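Cbs-cp12 (Microcystis aeruginosa PCC 7806, PDB 5NMU) joins a pair of CBS domains to a CP12 domain, assembles as a hexamer and probably takes part in redox regulation of photosynthesis. Local coordinates at residues A[55-58]-A[59-63]; A[66-69]-A[70-73]. One frame throughout, in Å; residues are numbered along the deposited sequence.

Both interactions are local and follow one another along the chain, so neither closes a long loop and they neither nest nor cross. Interaction 1 comes first, within helix 55-63, which follows strand 51-54 in the first CBS domain. Interaction 2 shapes the turn at 66-73, just beyond that helix; the centres of the two interactions are about 11 Å apart. They meet where the helix ends: Gly-66, with positive phi, is the C-prime residue of a Schellman motif, and His-67 N bonds back to Val-62 O. Val-62 then packs on Pro-69 and Met-72. Together they tie the end of helix 55-63 to helix 24-34, and both touch the second subunit.

Interaction 1. Residues A[55-58]-A[59-63]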
ATOM      1  N   GLU A  55      15.043 -12.334  -5.739  1.00 33.52           N
ATOM      2  CA  GLU A  55      15.886 -11.208  -6.175  1.00 34.33           C
ATOM      3  C   GLU A  55      15.505  -9.854  -5.572  1.00 34.71           C
ATOM      4  O   GLU A  55      16.391  -9.035  -5.270  1.00 35.96           O
ATOM      5  CB  GLU A  55      15.932 -11.111  -7.696  1.00 34.52           C
ATOM      6  CG  GLU A  55      14.580 -10.844  -8.360  1.00 35.32           C
ATOM      7  CD  GLU A  55      14.685 -10.721  -9.858  1.00 37.15           C
ATOM      8  OE1 GLU A  55      15.784 -10.892 -10.352  1.00 38.14           O
ATOM      9  OE2 GLU A  55      13.652 -10.473 -10.549  1.00 41.50           O
ATOM     10  N   THR A  56      14.205  -9.611  -5.456  1.00 34.32           N
ATOM     11  CA  THR A  56      13.647  -8.370  -4.972  1.00 35.53           C
ATOM     12  C   THR A  56      13.896  -8.285  -3.472  1.00 35.84           C
ATOM     13  O   THR A  56      14.222  -7.192  -2.991  1.00 37.60           O
ATOM     14  CB  THR A  56      12.121  -8.248  -5.375  1.00 38.02           C
ATOM     15  OG1 THR A  56      11.982  -8.295  -6.816  1.00 37.52           O
ATOM     16  CG2 THR A  56      11.562  -7.001  -4.986  1.00 39.28           C
ATOM     17  N   ASP A  57      13.823  -9.399  -2.726  1.00 33.29           N
ATOM     18  CA  ASP A  57      14.177  -9.344  -1.304  1.00 34.00           C
ATOM     19  C   ASP A  57      15.639  -8.885  -1.146  1.00 34.55           C
ATOM     20  O   ASP A  57      15.964  -8.077  -0.246  1.00 33.59           O
ATOM     21  CB  ASP A  57      14.056 -10.716  -0.583  1.00 33.61           C
ATOM     22  CG  ASP A  57      12.618 -11.273  -0.559  1.00 34.12           C
ATOM     23  OD1 ASP A  57      11.708 -10.479  -0.241  1.00 34.40           O
ATOM     24  OD2 ASP A  57      12.416 -12.486  -0.829  1.00 32.69           O
ATOM     25  N   ILE A  58      16.506  -9.510  -1.948  1.00 33.20           N
ATOM     26  CA  ILE A  58      17.910  -9.274  -1.867  1.00 34.38           C
ATOM     27  C   ILE A  58      18.270  -7.813  -2.230  1.00 34.55           C
ATOM     28  O   ILE A  58      18.943  -7.149  -1.477  1.00 33.16           O
ATOM     29  CB  ILE A  58      18.718 -10.301  -2.659  1.00 34.05           C
ATOM     30  CG1 ILE A  58      18.585 -11.668  -1.982  1.00 33.82           C
ATOM     31  CG2 ILE A  58      20.196  -9.918  -2.684  1.00 35.06           C
ATOM     32  CD1 ILE A  58      18.965 -12.835  -2.857  1.00 33.79           C
ATOM     33  N   VAL A  59      17.767  -7.336  -3.355  1.00 34.04           N
ATOM     34  CA  VAL A  59      18.012  -5.972  -3.786  1.00 33.77           C
ATOM     35  C   VAL A  59      17.391  -4.917  -2.855  1.00 34.73           C
ATOM     36  O   VAL A  59      18.067  -3.902  -2.499  1.00 34.54           O
ATOM     37  CB  VAL A  59      17.516  -5.810  -5.242  1.00 33.77           C
ATOM     38  CG1 VAL A  59      17.581  -4.352  -5.678  1.00 34.06           C
ATOM     39  CG2 VAL A  59      18.326  -6.705  -6.162  1.00 33.95           C
ATOM     40  N   TYR A  60      16.108  -5.119  -2.462  1.00 33.40           N
ATOM     41  CA  TYR A  60      15.436  -4.141  -1.592  1.00 33.80           C
ATOM     42  C   TYR A  60      15.950  -4.142  -0.170  1.00 34.42           C
ATOM     43  O   TYR A  60      16.067  -3.090   0.414  1.00 34.29           O
ATOM     44  CB  TYR A  60      13.934  -4.352  -1.514  1.00 32.48           C
ATOM     45  CG  TYR A  60      13.148  -3.976  -2.748  1.00 33.32           C
ATOM     46  CD1 TYR A  60      13.752  -3.712  -4.003  1.00 33.74           C
ATOM     47  CD2 TYR A  60      11.785  -3.933  -2.680  1.00 33.76           C
ATOM     48  CE1 TYR A  60      12.992  -3.406  -5.139  1.00 33.29           C
ATOM     49  CE2 TYR A  60      11.020  -3.575  -3.781  1.00 35.20           C
ATOM     50  CZ  TYR A  60      11.615  -3.344  -5.016  1.00 34.44           C
ATOM     51  OH  TYR A  60      10.754  -3.055  -6.045  1.00 31.63           O
ATOM     52  N   LYS A  61      16.228  -5.304   0.400  1.00 35.37           N
ATOM     53  CA  LYS A  61      16.504  -5.392   1.848  1.00 36.53           C
ATOM     54  C   LYS A  61      17.977  -5.412   2.193  1.00 38.10           C
ATOM     55  O   LYS A  61      18.327  -5.128   3.332  1.00 39.70           O
ATOM     56  CB  LYS A  61      15.830  -6.622   2.423  1.00 36.94           C
ATOM     57  CG  LYS A  61      14.322  -6.597   2.148  1.00 37.34           C
ATOM     58  CD  LYS A  61      13.628  -7.841   2.699  1.00 37.82           C
ATOM     59  CE  LYS A  61      12.145  -7.755   2.478  1.00 38.51           C
ATOM     60  NZ  LYS A  61      11.671  -9.127   2.598  1.00 40.99           N
ATOM     61  N   VAL A  62      18.831  -5.762   1.229  1.00 36.85           N
ATOM     62  CA  VAL A  62      20.234  -5.943   1.477  1.00 37.74           C
ATOM     63  C   VAL A  62      20.934  -4.835   0.700  1.00 39.12           C
ATOM     64  O   VAL A  62      21.423  -3.866   1.336  1.00 39.36           O
ATOM     65  CB  VAL A  62      20.731  -7.369   1.123  1.00 37.32           C
ATOM     66  CG1 VAL A  62      22.170  -7.539   1.572  1.00 38.53           C
ATOM     67  CG2 VAL A  62      19.848  -8.431   1.777  1.00 36.44           C
ATOM     68  N   ALA A  63      20.942  -4.925  -0.646  1.00 38.99           N
ATOM     69  CA  ALA A  63      21.702  -3.936  -1.468  1.00 39.26           C
ATOM     70  C   ALA A  63      21.271  -2.483  -1.243  1.00 39.44           C
ATOM     71  O   ALA A  63      22.119  -1.600  -1.094  1.00 40.85           O
ATOM     72  CB  ALA A  63      21.629  -4.283  -2.945  1.00 38.73           C
TER
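Thr-56 lays its methyl squarely over one face of the Tyr-60 ring, one helical turn on: CG2 sits 3.6 Å from the ring centroid, a CH-pi contact only 11° off the normal. With CG2 anti to the backbone N, the methyl rides alongside the tyrosine and both side chains point the same way. Threonine suits the place because its beta branch brings a methyl to within packing distance of the ring face. The pair is buried against the second subunit, where Tyr-60 OH bonds to Ile-103 O of that subunit. Ile-58 packs on Val-28 and Met-31, and Val-62 on Val-24, all of helix 24-34.

The solvent side is looser. There Asp-57 and Lys-61 run side by side, and NZ of Lys-61 reaches OD1 of Asp-57 at 3.1 Å, from above the carboxylate plane. The lysine, exposed and extended beyond CG, also donates to Ile-77 O, while Asp-57 OD2 accepts from Thr-54 N. Asp-57 thus both pairs with the lysine and serves the first turn of the helix.

At the far end Ile-58 O is gripped twice, by Val-62 N at 3.0 Å and Ala-63 N at 3.1 Å, as the last turn widens to a pi-type turn. The aspartate bond to Thr-54 N is the N3-to-N-cap half of a capping box, here starting the helix that follows the last strand of a CBS motif.

Interaction 2. Residues A[66-69]-A[70-73]; sequences GHDP and KTMR
Asp-68 and Lys-70 meet through one carboxylate oxygen, OD1, which accepts from both the backbone and the side chain of the lysine. Along Lys-70, CB lies 3.4 Å from Asp-68 OD1 and CG 3.6 Å from the same oxygen. CD swings farther off; bends at chi3 (-67°) and chi4 (-52°) then curl the chain back, setting CE 3.7 Å from OD1 and closing a salt bridge at 2.9 Å between NZ and OD1. NZ comes on the syn side, whereas Lys-70 N, also 2.9 Å from Asp-68 OD1, comes from the opposite face of the carboxylate plane. NZ also donates to Val-130 O of the second subunit, a task suited to a long, flexible side chain.

The backbone oxygen Asp-68 O collects three donors: Thr-71 N, Thr-71 OG1 and Met-72 N, the last nearly straight. Pro-69, whose ring fixes phi, suits the second position of this turn and packs on Val-24 of helix 24-34. On another flank, Met-72 SD lies 3.6 Å from His-67 CB and oblique to the imidazole ring, whose ND1 donates to Lys-61 O.

With an alanine in place of Asp-68, Lys-70 N would probably lose its acceptor, and NZ would be left with Val-130 O of the second subunit but no carboxylate to answer its charge. The Asp-Pro-Lys sequence forms an Asx turn overlaid on a beta-turn, so a single carboxylate oxygen orders the backbone and is likely to balance part of a lysine charge at a subunit interface.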
ATOM      1  N   GLY A  66      22.795  -0.929   1.824  1.00 44.45           N
ATOM      2  CA  GLY A  66      24.172  -1.285   1.983  1.00 45.17           C
ATOM      3  C   GLY A  66      24.546  -2.272   3.054  1.00 45.06           C
ATOM      4  O   GLY A  66      25.672  -2.227   3.522  1.00 45.11           O
ATOM      5  N   HIS A  67      23.645  -3.167   3.443  1.00 44.46           N
ATOM      6  CA  HIS A  67      23.998  -4.213   4.404  1.00 45.54           C
ATOM      7  C   HIS A  67      24.976  -5.183   3.763  1.00 45.20           C
ATOM      8  O   HIS A  67      25.091  -5.252   2.538  1.00 43.72           O
ATOM      9  CB  HIS A  67      22.762  -4.953   4.911  1.00 46.70           C
ATOM     10  CG  HIS A  67      21.844  -4.099   5.718  1.00 47.55           C
ATOM     11  ND1 HIS A  67      20.467  -4.153   5.600  1.00 48.73           N
ATOM     12  CD2 HIS A  67      22.107  -3.150   6.645  1.00 49.38           C
ATOM     13  CE1 HIS A  67      19.923  -3.277   6.430  1.00 48.32           C
ATOM     14  NE2 HIS A  67      20.898  -2.651   7.064  1.00 49.47           N
ATOM     15  N   ASP A  68      25.699  -5.898   4.608  1.00 46.36           N
ATOM     16  CA  ASP A  68      26.692  -6.878   4.180  1.00 47.83           C
ATOM     17  C   ASP A  68      26.117  -8.286   4.022  1.00 47.10           C
ATOM     18  O   ASP A  68      25.879  -8.969   5.023  1.00 48.01           O
ATOM     19  CB  ASP A  68      27.837  -6.937   5.193  1.00 50.68           C
ATOM     20  CG  ASP A  68      28.986  -7.845   4.739  1.00 52.32           C
ATOM     21  OD1 ASP A  68      28.895  -8.525   3.678  1.00 52.20           O
ATOM     22  OD2 ASP A  68      30.002  -7.848   5.445  1.00 54.69           O
ATOM     23  N   PRO A  69      25.979  -8.765   2.764  1.00 45.64           N
ATOM     24  CA  PRO A  69      25.416 -10.085   2.592  1.00 45.49           C
ATOM     25  C   PRO A  69      26.210 -11.239   3.208  1.00 46.81           C
ATOM     26  O   PRO A  69      25.641 -12.351   3.400  1.00 46.12           O
ATOM     27  CB  PRO A  69      25.350 -10.245   1.052  1.00 45.24           C
ATOM     28  CG  PRO A  69      25.581  -8.900   0.482  1.00 43.77           C
ATOM     29  CD  PRO A  69      26.476  -8.237   1.478  1.00 44.74           C
ATOM     30  N   LYS A  70      27.487 -11.005   3.514  1.00 47.08           N
ATOM     31  CA  LYS A  70      28.349 -12.076   4.036  1.00 49.05           C
ATOM     32  C   LYS A  70      28.041 -12.366   5.488  1.00 49.85           C
ATOM     33  O   LYS A  70      28.327 -13.449   5.959  1.00 53.26           O
ATOM     34  CB  LYS A  70      29.831 -11.740   3.816  1.00 50.22           C
ATOM     35  CG  LYS A  70      30.205 -11.610   2.327  1.00 50.52           C
ATOM     36  CD  LYS A  70      31.709 -11.358   2.081  1.00 52.57           C
ATOM     37  CE  LYS A  70      32.174  -9.973   2.597  1.00 54.92           C
ATOM     38  NZ  LYS A  70      31.381  -8.766   2.124  1.00 53.89           N
ATOM     39  N   THR A  71      27.416 -11.424   6.186  1.00 51.02           N
ATOM     40  CA  THR A  71      27.005 -11.620   7.576  1.00 53.07           C
ATOM     41  C   THR A  71      25.522 -11.780   7.708  1.00 52.66           C
ATOM     42  O   THR A  71      25.099 -12.593   8.511  1.00 57.90           O
ATOM     43  CB  THR A  71      27.415 -10.456   8.503  1.00 54.09           C
ATOM     44  OG1 THR A  71      27.074  -9.226   7.870  1.00 53.00           O
ATOM     45  CG2 THR A  71      28.903 -10.489   8.800  1.00 55.04           C
ATOM     46  N   MET A  72      24.716 -11.047   6.944  1.00 53.41           N
ATOM     47  CA  MET A  72      23.228 -11.279   6.953  1.00 51.01           C
ATOM     48  C   MET A  72      22.801 -12.715   6.554  1.00 49.97           C
ATOM     49  O   MET A  72      23.391 -13.334   5.655  1.00 48.20           O
ATOM     50  CB  MET A  72      22.524 -10.286   6.029  1.00 52.28           C
ATOM     51  CG  MET A  72      22.358  -8.885   6.585  1.00 54.00           C
ATOM     52  SD  MET A  72      21.036  -7.996   5.718  1.00 56.03           S
ATOM     53  CE  MET A  72      19.525  -8.490   6.523  1.00 53.54           C
ATOM     54  N   ARG A  73      21.737 -13.221   7.186  1.00 47.58           N
ATOM     55  CA  ARG A  73      21.248 -14.572   6.911  1.00 46.21           C
ATOM     56  C   ARG A  73      19.929 -14.530   6.144  1.00 43.29           C
ATOM     57  O   ARG A  73      19.217 -13.545   6.183  1.00 41.57           O
ATOM     58  CB  ARG A  73      21.048 -15.329   8.214  1.00 48.35           C
ATOM     59  CG  ARG A  73      22.319 -15.474   9.051  1.00 51.04           C
ATOM     60  CD  ARG A  73      23.321 -16.421   8.431  1.00 53.13           C
ATOM     61  NE  ARG A  73      24.512 -16.566   9.272  1.00 56.19           N
ATOM     62  CZ  ARG A  73      25.476 -17.462   9.092  1.00 57.79           C
ATOM     63  NH1 ARG A  73      25.448 -18.345   8.087  1.00 58.37           N
ATOM     64  NH2 ARG A  73      26.480 -17.486   9.942  1.00 59.48           N
TER